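TsrD (Streptomyces laurentii, PDB 5X7L) is a small protein of the SnoaL-like polyketide cyclase family, with the helix-backed antiparallel sheet of the NTF2-like fold. Local coordinates at residues B[50-53]-B[54-57]. Sequence-based numbering, arbitrary orientation.
Sequences MRAA and IRRW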
loop_
_atom_site.group_PDB
_atom_site.type_symbol
_atom_site.label_atom_id
_atom_site.label_comp_id
_atom_site.label_asym_id
_atom_site.label_seq_id
_atom_site.Cartn_x
_atom_site.Cartn_y
_atom_site.Cartn_z
HETATM N N MSE B 50 12.515 6.399 -13.942
HETATM C CA MSE B 50 12.843 6.295 -12.522
HETATM C C MSE B 50 14.049 7.134 -12.156
HETATM O O MSE B 50 14.109 7.670 -11.049
HETATM C CB MSE B 50 13.041 4.834 -12.127
HETATM C CG MSE B 50 11.720 4.065 -12.086
HETATM SE SE MSE B 50 10.530 4.672 -10.633
HETATM C CE MSE B 50 11.444 3.817 -9.130
ATOM N N ARG B 51 15.013 7.265 -13.064
ATOM C CA ARG B 51 16.130 8.180 -12.836
ATOM C C ARG B 51 15.619 9.610 -12.659
ATOM O O ARG B 51 16.109 10.353 -11.807
ATOM C CB ARG B 51 17.127 8.128 -13.990
ATOM C CG ARG B 51 17.826 6.792 -14.152
ATOM C CD ARG B 51 18.604 6.754 -15.449
ATOM N NE ARG B 51 19.344 5.511 -15.606
ATOM C CZ ARG B 51 19.951 5.134 -16.727
ATOM N NH1 ARG B 51 19.876 5.886 -17.819
ATOM N NH2 ARG B 51 20.631 3.997 -16.761
ATOM N N ALA B 52 14.629 9.984 -13.467
ATOM C CA ALA B 52 14.023 11.313 -13.374
ATOM C C ALA B 52 13.373 11.541 -12.006
ATOM O O ALA B 52 13.440 12.642 -11.456
ATOM C CB ALA B 52 13.003 11.512 -14.488
ATOM N N ALA B 53 12.747 10.503 -11.463
ATOM C CA ALA B 53 12.151 10.596 -10.131
ATOM C C ALA B 53 13.214 10.886 -9.067
ATOM O O ALA B 53 13.010 11.739 -8.203
ATOM C CB ALA B 53 11.386 9.323 -9.794
ATOM N N ILE B 54 14.350 10.194 -9.140
ATOM C CA ILE B 54 15.446 10.426 -8.193
ATOM C C ILE B 54 15.890 11.884 -8.231
ATOM O O ILE B 54 16.051 12.514 -7.187
ATOM C CB ILE B 54 16.674 9.522 -8.475
ATOM C CG1 ILE B 54 16.323 8.041 -8.298
ATOM C CG2 ILE B 54 17.849 9.901 -7.575
ATOM C CD1 ILE B 54 15.803 7.666 -6.927
ATOM N N ARG B 55 16.080 12.418 -9.433
ATOM C CA ARG B 55 16.514 13.803 -9.585
ATOM C C ARG B 55 15.479 14.773 -9.024
ATOM O O ARG B 55 15.835 15.760 -8.382
ATOM C CB ARG B 55 16.799 14.126 -11.052
ATOM C CG ARG B 55 17.949 13.328 -11.639
ATOM C CD ARG B 55 18.434 13.932 -12.946
ATOM N NE ARG B 55 17.371 13.996 -13.946
ATOM C CZ ARG B 55 17.032 12.997 -14.758
ATOM N NH1 ARG B 55 17.667 11.830 -14.701
ATOM N NH2 ARG B 55 16.045 13.162 -15.630
ATOM N N ARG B 56 14.202 14.483 -9.256
ATOM C CA ARG B 56 13.123 15.336 -8.758
ATOM C C ARG B 56 13.087 15.365 -7.233
ATOM O O ARG B 56 12.997 16.437 -6.632
ATOM C CB ARG B 56 11.768 14.878 -9.306
ATOM C CG ARG B 56 10.580 15.628 -8.721
ATOM C CD ARG B 56 9.277 15.261 -9.416
ATOM N NE ARG B 56 9.020 13.821 -9.397
ATOM C CZ ARG B 56 8.536 13.146 -8.356
ATOM N NH1 ARG B 56 8.249 13.768 -7.216
ATOM N NH2 ARG B 56 8.341 11.837 -8.457
ATOM N N TRP B 57 13.151 14.196 -6.606
ATOM C CA TRP B 57 13.137 14.134 -5.146
ATOM C C TRP B 57 14.354 14.831 -4.542
ATOM O O TRP B 57 14.243 15.502 -3.518
ATOM C CB TRP B 57 13.085 12.691 -4.652
ATOM C CG TRP B 57 11.783 11.994 -4.892
ATOM C CD1 TRP B 57 11.592 10.859 -5.620
ATOM C CD2 TRP B 57 10.493 12.370 -4.389
ATOM N NE1 TRP B 57 10.265 10.504 -5.608
ATOM C CE2 TRP B 57 9.568 11.416 -4.861
ATOM C CE3 TRP B 57 10.029 13.424 -3.593
ATOM C CZ2 TRP B 57 8.207 11.480 -4.558
ATOM C CZ3 TRP B 57 8.674 13.487 -3.293
ATOM C CH2 TRP B 57 7.780 12.521 -3.777
#
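Ala-53 and Trp-57 meet one turn apart on the alpha-helix 47-60 of this NTF2-like fold, with Ala-53 CB in apolar contact with Trp-57 CD1 (4.5 Å) and near Arg-56 NH2. Four successive i to i+4 backbone hydrogen bonds hold residues 50-57 as about two turns of helix, from Ile-54 N to Met-50 O through Trp-57 N to Ala-53 O; the last spans 2.9 Å with an N-H...O angle of 171°. Arg-55 doubles back along its own helix. Its chain turns at chi3 (-59°), which folds the guanidinium toward the preceding turn and lays one face over Ala-52, whose CA stands 3.5 Å above the plane, offset toward the rim. The tip rests against both neighbours there: NH2 is 3.6 Å from Ala-52 CB, and NH1 lies 3.8 Å from Arg-51 CB. The end of Arg-51 itself leads away from this turn and forms salt bridges with Glu-48 and Asp-29. On the inner side, Ile-54 and selenomethionine Met-50 both touch Tyr-20, so this part of helix 47-60 packs on helix 6-22. Arg-56 sets NH1 over one face of the Trp-57 indole, offset toward the rim, while Phe-84 meets that ring edge-to-face. With Trp-57 CG beside its backbone N (chi1 -70°), the indole leans back obliquely toward Ala-53, and CD1 comes within 3.1 Å of Ala-53 O.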